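PDB 4HB9: similarities with probable monooxygenase from Photorhabdus luminescens, which binds flavin-adenine dinucleotide and probably works as a flavin-dependent monooxygenase of the aromatic-ring-hydroxylase type. Local coordinates for residues E177-G182 with S301-L306; V183-G188 with L297-M302; W219-M224 with V245-A250. All coordinates share one frame; numbering follows the deposited sequence.

Interaction 1 of 3, residues E177-G182 with S301-L306; sequences ERFDVG and SMPHLL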
# COMPACT_ATOMS: atom_id res chain seq x y z
N GLU A 177 2.57 19.05 -3.06
CA GLU A 177 2.71 18.66 -4.46
C GLU A 177 3.75 17.54 -4.61
O GLU A 177 4.78 17.60 -3.98
CB GLU A 177 3.09 19.87 -5.33
CG GLU A 177 4.33 20.62 -4.85
CD GLU A 177 4.52 21.99 -5.53
OE1 GLU A 177 3.94 22.22 -6.62
OE2 GLU A 177 5.26 22.83 -4.97
N ARG A 178 3.45 16.54 -5.43
CA ARG A 178 4.37 15.44 -5.70
C ARG A 178 5.40 15.87 -6.73
O ARG A 178 5.15 16.80 -7.50
CB ARG A 178 3.61 14.23 -6.24
CG ARG A 178 3.20 14.36 -7.70
CD ARG A 178 2.00 13.50 -8.07
NE ARG A 178 1.81 13.45 -9.52
CZ ARG A 178 1.05 12.56 -10.16
NH1 ARG A 178 0.40 11.60 -9.49
NH2 ARG A 178 0.95 12.60 -11.49
N PHE A 179 6.55 15.19 -6.75
CA PHE A 179 7.51 15.38 -7.84
C PHE A 179 7.92 14.03 -8.42
O PHE A 179 7.79 13.00 -7.77
CB PHE A 179 8.74 16.17 -7.39
CG PHE A 179 9.55 15.49 -6.31
CD1 PHE A 179 10.61 14.63 -6.65
CD2 PHE A 179 9.28 15.72 -4.97
CE1 PHE A 179 11.35 14.02 -5.67
CE2 PHE A 179 10.02 15.10 -3.99
CZ PHE A 179 11.05 14.24 -4.34
N ASP A 180 8.41 14.05 -9.65
CA ASP A 180 8.90 12.83 -10.29
C ASP A 180 10.29 12.50 -9.77
O ASP A 180 11.20 13.33 -9.78
CB ASP A 180 8.94 12.98 -11.81
CG ASP A 180 7.57 13.07 -12.44
OD1 ASP A 180 6.63 12.39 -11.98
OD2 ASP A 180 7.43 13.83 -13.41
N VAL A 181 10.47 11.25 -9.40
CA VAL A 181 11.73 10.78 -8.84
C VAL A 181 12.79 10.58 -9.93
O VAL A 181 13.97 10.64 -9.65
CB VAL A 181 11.50 9.47 -8.07
CG1 VAL A 181 12.81 8.83 -7.64
CG2 VAL A 181 10.63 9.76 -6.87
N GLY A 182 12.36 10.36 -11.16
CA GLY A 182 13.27 10.03 -12.24
C GLY A 182 13.53 8.54 -12.32
O GLY A 182 14.40 8.11 -13.11
N SER A 301 7.29 11.25 -5.56
CA SER A 301 7.52 11.41 -4.13
C SER A 301 7.04 12.80 -3.73
O SER A 301 6.44 13.49 -4.54
CB SER A 301 9.00 11.22 -3.81
OG SER A 301 9.26 11.18 -2.42
N MSE A 302 7.31 13.21 -2.51
CA MSE A 302 6.86 14.53 -2.07
C MSE A 302 7.91 15.15 -1.21
O MSE A 302 8.75 14.46 -0.63
CB MSE A 302 5.52 14.47 -1.34
CG MSE A 302 5.63 13.73 -0.01
SE MSE A 302 3.86 13.76 0.83
CE MSE A 302 3.49 11.89 0.36
N PRO A 303 7.89 16.48 -1.15
CA PRO A 303 8.90 17.06 -0.28
C PRO A 303 8.58 16.80 1.20
O PRO A 303 7.53 16.26 1.55
CB PRO A 303 8.89 18.55 -0.64
CG PRO A 303 7.63 18.79 -1.39
CD PRO A 303 7.06 17.48 -1.85
N HIS A 304 9.52 17.17 2.04
CA HIS A 304 9.40 17.09 3.49
C HIS A 304 8.09 17.75 3.94
O HIS A 304 7.72 18.84 3.47
CB HIS A 304 10.64 17.77 4.08
CG HIS A 304 10.74 17.73 5.57
ND1 HIS A 304 11.48 16.77 6.23
CD2 HIS A 304 10.29 18.59 6.51
CE1 HIS A 304 11.44 17.02 7.53
NE2 HIS A 304 10.72 18.11 7.73
N LEU A 305 7.36 17.05 4.80
CA LEU A 305 6.08 17.55 5.31
C LEU A 305 6.34 18.49 6.45
O LEU A 305 6.95 18.11 7.43
CB LEU A 305 5.19 16.41 5.82
CG LEU A 305 4.48 15.53 4.81
CD1 LEU A 305 3.71 14.44 5.56
CD2 LEU A 305 3.55 16.37 3.95
N LEU A 306 5.91 19.73 6.27
CA LEU A 306 6.02 20.80 7.28
C LEU A 306 4.74 20.83 8.08
O LEU A 306 3.70 20.48 7.58
CB LEU A 306 6.17 22.15 6.59
CG LEU A 306 7.44 22.34 5.75
CD1 LEU A 306 7.23 23.44 4.71
CD2 LEU A 306 8.61 22.65 6.65
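Glu177 meets Pro303 through its backbone: the carbonyl O of Glu177 lies 3.1 Å from CD of Pro303, a carbon that can offer only C-H groups. Proline has no N-H to give, and this carbonyl, buried by the contact, finds no hydrogen-bond partner. Arg178 follows with its CA 3.1 Å from Ser301 O, a CA-H...O contact, while its long chain runs off toward Met323 and the guanidinium of Arg300. Phe179 and Ser301 share the centre of the contact. Phe179 N donates to Ser301 O over 2.8 Å, and Ser301 N returns a bond of 2.9 Å to Phe179 O, closing one antiparallel hydrogen-bonded pair. This pair ends the ladder between strands 179-191 and 295-301, where the latter runs out into a loop. CG of Phe179 stands between the backbone N and the carbonyl carbon (chi1 63°), which places the ring against the partner chain. CB of Ser301 then lies off-centre over the ring, 4.2 Å from its centroid, as a CH-pi contact, and the CE2 edge of Phe179 reaches the peptide of Met302 and Pro303, with CE2 3.5 Å from Met302 C. Val181 finishes the segment: its CG2 sits 3.8 Å from CB of Ser301, so the small serine side chain fits between valine and ring. The contact lies at the protein surface, beside helix 355-386, which Val181 and Ser301 both touch. Two backbone hydrogen bonds fix the register, whereas the side chains add mostly dispersion and weak C-H interactions, leaving one carbonyl without a conventional donor.

Interaction 2 of 3, residues V183-G188 with L297-M302; sequences VSMIIG and LHLRSM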
# COMPACT_ATOMS: atom_id res chain seq x y z
N VAL A 183 12.81 7.76 -11.51
CA VAL A 183 12.93 6.30 -11.50
C VAL A 183 11.54 5.72 -11.80
O VAL A 183 10.51 6.23 -11.32
CB VAL A 183 13.48 5.79 -10.16
CG1 VAL A 183 13.47 4.27 -10.07
CG2 VAL A 183 14.91 6.32 -9.95
N SER A 184 11.53 4.66 -12.62
CA SER A 184 10.30 3.93 -12.96
C SER A 184 10.50 2.45 -12.74
O SER A 184 11.63 1.98 -12.56
CB SER A 184 9.94 4.19 -14.40
OG SER A 184 9.69 5.56 -14.60
N MSE A 185 9.41 1.70 -12.69
CA MSE A 185 9.53 0.26 -12.45
C MSE A 185 8.51 -0.50 -13.26
O MSE A 185 7.48 0.07 -13.68
CB MSE A 185 9.41 -0.07 -10.96
CG MSE A 185 8.08 0.23 -10.33
SE MSE A 185 8.09 -0.20 -8.37
CE MSE A 185 9.87 0.26 -7.80
N ILE A 186 8.81 -1.76 -13.49
CA ILE A 186 7.90 -2.70 -14.14
C ILE A 186 7.83 -3.90 -13.20
O ILE A 186 8.87 -4.46 -12.83
CB ILE A 186 8.40 -3.10 -15.54
CG1 ILE A 186 8.53 -1.87 -16.44
CG2 ILE A 186 7.48 -4.11 -16.19
CD1 ILE A 186 9.14 -2.16 -17.79
N ILE A 187 6.61 -4.26 -12.79
CA ILE A 187 6.36 -5.30 -11.79
C ILE A 187 5.57 -6.43 -12.45
O ILE A 187 4.54 -6.18 -13.09
CB ILE A 187 5.52 -4.74 -10.63
CG1 ILE A 187 6.19 -3.50 -10.02
CG2 ILE A 187 5.31 -5.81 -9.55
CD1 ILE A 187 5.39 -2.82 -8.91
N GLY A 188 6.05 -7.66 -12.31
CA GLY A 188 5.30 -8.83 -12.78
C GLY A 188 5.24 -9.91 -11.73
O GLY A 188 5.99 -9.88 -10.74
N LEU A 297 5.07 1.57 -13.63
CA LEU A 297 4.81 2.65 -12.68
C LEU A 297 5.94 3.67 -12.71
O LEU A 297 7.11 3.30 -12.66
CB LEU A 297 4.75 2.12 -11.25
CG LEU A 297 3.64 1.18 -10.80
CD1 LEU A 297 3.89 0.85 -9.33
CD2 LEU A 297 2.27 1.83 -10.99
N HIS A 298 5.57 4.95 -12.75
CA HIS A 298 6.55 6.03 -12.60
C HIS A 298 6.56 6.45 -11.14
O HIS A 298 5.51 6.67 -10.55
CB HIS A 298 6.18 7.23 -13.50
CG HIS A 298 6.25 6.93 -14.96
ND1 HIS A 298 7.39 6.42 -15.55
CD2 HIS A 298 5.33 7.05 -15.95
CE1 HIS A 298 7.16 6.24 -16.84
NE2 HIS A 298 5.92 6.63 -17.10
N LEU A 299 7.74 6.49 -10.52
CA LEU A 299 7.79 6.78 -9.10
C LEU A 299 7.72 8.27 -8.88
O LEU A 299 8.43 9.04 -9.53
CB LEU A 299 9.05 6.23 -8.44
CG LEU A 299 9.25 4.72 -8.58
CD1 LEU A 299 10.44 4.31 -7.71
CD2 LEU A 299 8.01 3.92 -8.19
N ARG A 300 6.83 8.64 -7.97
CA ARG A 300 6.66 10.02 -7.55
C ARG A 300 6.87 10.09 -6.05
O ARG A 300 6.73 9.08 -5.35
CB ARG A 300 5.29 10.53 -8.00
CG ARG A 300 5.20 10.60 -9.51
CD ARG A 300 3.86 11.07 -10.04
NE ARG A 300 3.79 10.95 -11.50
CZ ARG A 300 3.34 9.88 -12.18
NH1 ARG A 300 2.89 8.79 -11.56
NH2 ARG A 300 3.33 9.92 -13.52
N SER A 301 7.29 11.25 -5.56
CA SER A 301 7.52 11.41 -4.13
C SER A 301 7.04 12.80 -3.73
O SER A 301 6.44 13.49 -4.54
CB SER A 301 9.00 11.22 -3.81
OG SER A 301 9.26 11.18 -2.42
N MSE A 302 7.31 13.21 -2.51
CA MSE A 302 6.86 14.53 -2.07
C MSE A 302 7.91 15.15 -1.21
O MSE A 302 8.75 14.46 -0.63
CB MSE A 302 5.52 14.47 -1.34
CG MSE A 302 5.63 13.73 -0.01
SE MSE A 302 3.86 13.76 0.83
CE MSE A 302 3.49 11.89 0.36
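Val183 and Leu299 begin an antiparallel ladder between strand 179-191 and strand 295-301, the latter an outermost strand of the mixed sheet found beside the Rossmann-type sheet in this FAD-binding fold. The short segments approach to 4.7 Å with their directions 139° apart, a marked twist. Three backbone bonds join them. Leu299 N donates to Val183 O, and Met185 and Leu297 exchange two bonds as a hydrogen-bonded pair, Met185 N to Leu297 O being 2.8 Å long. Between these, Ser184 and His298 form the non-hydrogen-bonded pair, where the CA atoms are closer, and here the two side chains meet.

The apolar contacts lie on the face of Met185 and Leu297. CG of selenomethionine 185 packs 3.9 Å from CB of Leu297. Its chain then bends at the selenium (chi3 36°), bringing CE to 4.1 Å from CD1 of Leu299, which Val183 CG1 also touches. Ile187 CD1 touches Leu297 CD1. The side chain of Ile187 lies about 5 Å from the bound FAD, so this end of the apolar face is near the cofactor.

Polar chemistry occupies the face of Ser184 and His298. Thr252 OG1 also bonds Ser184 OG, giving the hydroxyl a second partner. Across the strands, Ser184 OG meets the edge of the imidazole in its plane, 2.6 Å from His298 ND1.

Interaction 3 of 3, residues W219-M224 with V245-A250; sequences WLFISM and VWVYVA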
# COMPACT_ATOMS: atom_id res chain seq x y z
N TRP A 219 18.09 -2.36 -11.99
CA TRP A 219 18.05 -3.28 -10.87
C TRP A 219 16.92 -4.26 -11.06
O TRP A 219 15.91 -3.90 -11.65
CB TRP A 219 17.79 -2.45 -9.61
CG TRP A 219 18.01 -3.10 -8.30
CD1 TRP A 219 17.17 -3.95 -7.64
CD2 TRP A 219 19.12 -2.89 -7.44
NE1 TRP A 219 17.71 -4.31 -6.43
CE2 TRP A 219 18.91 -3.66 -6.28
CE3 TRP A 219 20.28 -2.12 -7.53
CZ2 TRP A 219 19.81 -3.68 -5.22
CZ3 TRP A 219 21.17 -2.13 -6.48
CH2 TRP A 219 20.93 -2.90 -5.35
N LEU A 220 17.04 -5.46 -10.51
CA LEU A 220 15.92 -6.43 -10.48
C LEU A 220 15.76 -6.99 -9.08
O LEU A 220 16.71 -7.57 -8.50
CB LEU A 220 16.09 -7.56 -11.48
CG LEU A 220 14.87 -8.47 -11.66
CD1 LEU A 220 13.77 -7.81 -12.49
CD2 LEU A 220 15.30 -9.75 -12.37
N PHE A 221 14.57 -6.76 -8.52
CA PHE A 221 14.25 -7.22 -7.18
C PHE A 221 13.32 -8.42 -7.33
O PHE A 221 12.42 -8.39 -8.16
CB PHE A 221 13.61 -6.09 -6.36
CG PHE A 221 13.19 -6.52 -4.99
CD1 PHE A 221 14.15 -6.87 -4.05
CD2 PHE A 221 11.85 -6.64 -4.66
CE1 PHE A 221 13.77 -7.32 -2.79
CE2 PHE A 221 11.46 -7.09 -3.39
CZ PHE A 221 12.43 -7.41 -2.46
N ILE A 222 13.57 -9.49 -6.57
CA ILE A 222 12.74 -10.70 -6.64
C ILE A 222 12.24 -11.08 -5.25
O ILE A 222 13.02 -11.20 -4.31
CB ILE A 222 13.54 -11.88 -7.21
CG1 ILE A 222 14.03 -11.54 -8.62
CG2 ILE A 222 12.71 -13.16 -7.23
CD1 ILE A 222 15.01 -12.53 -9.21
N SER A 223 10.94 -11.32 -5.11
CA SER A 223 10.40 -11.76 -3.83
C SER A 223 9.19 -12.62 -4.06
O SER A 223 9.06 -13.20 -5.15
CB SER A 223 10.08 -10.55 -2.95
OG SER A 223 9.75 -10.95 -1.62
N MSE A 224 8.30 -12.71 -3.07
CA MSE A 224 7.12 -13.56 -3.20
C MSE A 224 5.88 -12.90 -2.68
O MSE A 224 5.94 -12.11 -1.72
CB MSE A 224 7.37 -14.85 -2.43
CG MSE A 224 8.12 -15.83 -3.34
SE MSE A 224 8.34 -17.60 -2.50
CE MSE A 224 6.44 -18.05 -2.33
N VAL A 245 7.35 -12.57 -7.38
CA VAL A 245 7.17 -11.23 -7.87
C VAL A 245 8.53 -10.73 -8.28
O VAL A 245 9.51 -10.91 -7.54
CB VAL A 245 6.45 -10.28 -6.87
CG1 VAL A 245 7.01 -10.34 -5.45
CG2 VAL A 245 6.49 -8.84 -7.38
N TRP A 246 8.60 -10.11 -9.44
CA TRP A 246 9.83 -9.41 -9.87
C TRP A 246 9.55 -7.94 -10.15
O TRP A 246 8.45 -7.56 -10.61
CB TRP A 246 10.47 -10.09 -11.07
CG TRP A 246 9.59 -10.27 -12.26
CD1 TRP A 246 8.84 -11.36 -12.57
CD2 TRP A 246 9.34 -9.31 -13.30
NE1 TRP A 246 8.15 -11.16 -13.72
CE2 TRP A 246 8.43 -9.91 -14.21
CE3 TRP A 246 9.79 -8.02 -13.56
CZ2 TRP A 246 7.98 -9.28 -15.35
CZ3 TRP A 246 9.32 -7.37 -14.69
CH2 TRP A 246 8.43 -8.00 -15.57
N VAL A 247 10.55 -7.12 -9.87
CA VAL A 247 10.42 -5.68 -10.08
C VAL A 247 11.64 -5.17 -10.81
O VAL A 247 12.74 -5.26 -10.28
CB VAL A 247 10.25 -4.91 -8.76
CG1 VAL A 247 9.97 -3.46 -9.07
CG2 VAL A 247 9.12 -5.50 -7.92
N TYR A 248 11.46 -4.73 -12.04
CA TYR A 248 12.57 -4.16 -12.80
C TYR A 248 12.55 -2.68 -12.57
O TYR A 248 11.50 -2.05 -12.75
CB TYR A 248 12.47 -4.46 -14.31
CG TYR A 248 13.50 -3.73 -15.14
CD1 TYR A 248 14.85 -4.12 -15.15
CD2 TYR A 248 13.16 -2.62 -15.86
CE1 TYR A 248 15.79 -3.42 -15.87
CE2 TYR A 248 14.09 -1.92 -16.60
CZ TYR A 248 15.40 -2.30 -16.60
OH TYR A 248 16.29 -1.56 -17.35
N VAL A 249 13.69 -2.13 -12.16
CA VAL A 249 13.81 -0.71 -11.77
C VAL A 249 14.88 -0.03 -12.62
O VAL A 249 15.97 -0.56 -12.75
CB VAL A 249 14.15 -0.57 -10.28
CG1 VAL A 249 14.10 0.88 -9.84
CG2 VAL A 249 13.19 -1.38 -9.44
N ALA A 250 14.54 1.11 -13.21
CA ALA A 250 15.47 1.84 -14.08
C ALA A 250 15.13 3.31 -14.11
O ALA A 250 14.12 3.71 -13.57
CB ALA A 250 15.40 1.29 -15.50
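Trp219 to Ser223 and Val245 to Val249 pair as the two arms of a beta hairpin, strands 218-228 and 240-251, at the middle of the mixed sheet. The segments run nearly antiparallel, their axes 4.7 Å from each other at closest approach. Six backbone hydrogen bonds join three hydrogen-bonded pairs, Trp219 with Val249, Phe221 with Val247 and Ser223 with Val245. Most are fairly straight, as in Phe221 N to Val247 O (2.9 Å, 171° at the hydrogen), but Trp219 N to Val249 O bends to 133°.

On the face of Phe221 and Val247, beta-branched valines suit the extended chain. The Phe221 and Val247 CB atoms lie 4.3 Å apart, and CG2 of Val247 comes to the edge of the phenyl ring. Val245 stands with CG1 between its backbone N and carbonyl carbon (chi1 47°), which lays that methyl against the Ser223 backbone, 3.4 Å from Ser223 C. Just beyond, Met224 O is hydrogen-bonded to NE2 of His46, an FAD-binding residue.

The opposite face carries Leu220, whose CD1 lies 4.0 Å from CB of Tyr248 and 4.1 Å from CE3 of Trp246, bridging successive aromatic side chains of the partner strand. Ser289 takes the Trp246 indole N-H and Asp218 bonds Tyr248 OH.

Helices 264-274 and 280-287 pack on this face, while strand 210-212 bonds the outer edge of 218-228 and strand 179-191 that of 240-251.

After the Rossmann-type elements of its N-terminal part, the chain reaches the loop at 177-178 and the start of strand 179-191, which serve interaction 1; the residues beyond the corner at Gly182 serve interaction 2. It then makes the hairpin of interaction 3, a local closure over about twenty residues, before strand 295-301 and the loop after it close the two long loops. Interaction 2 closes the inner of these and interaction 1 the outer, so the three nest without crossing. Interactions 1 and 2 share Ser301 and Met302 and are joined by the Val181 N to Leu299 O bond. Interactions 2 and 3 meet along strands 179-191 and 240-251, where Ile186 O faces Tyr248 N, uniting all three in one sheet.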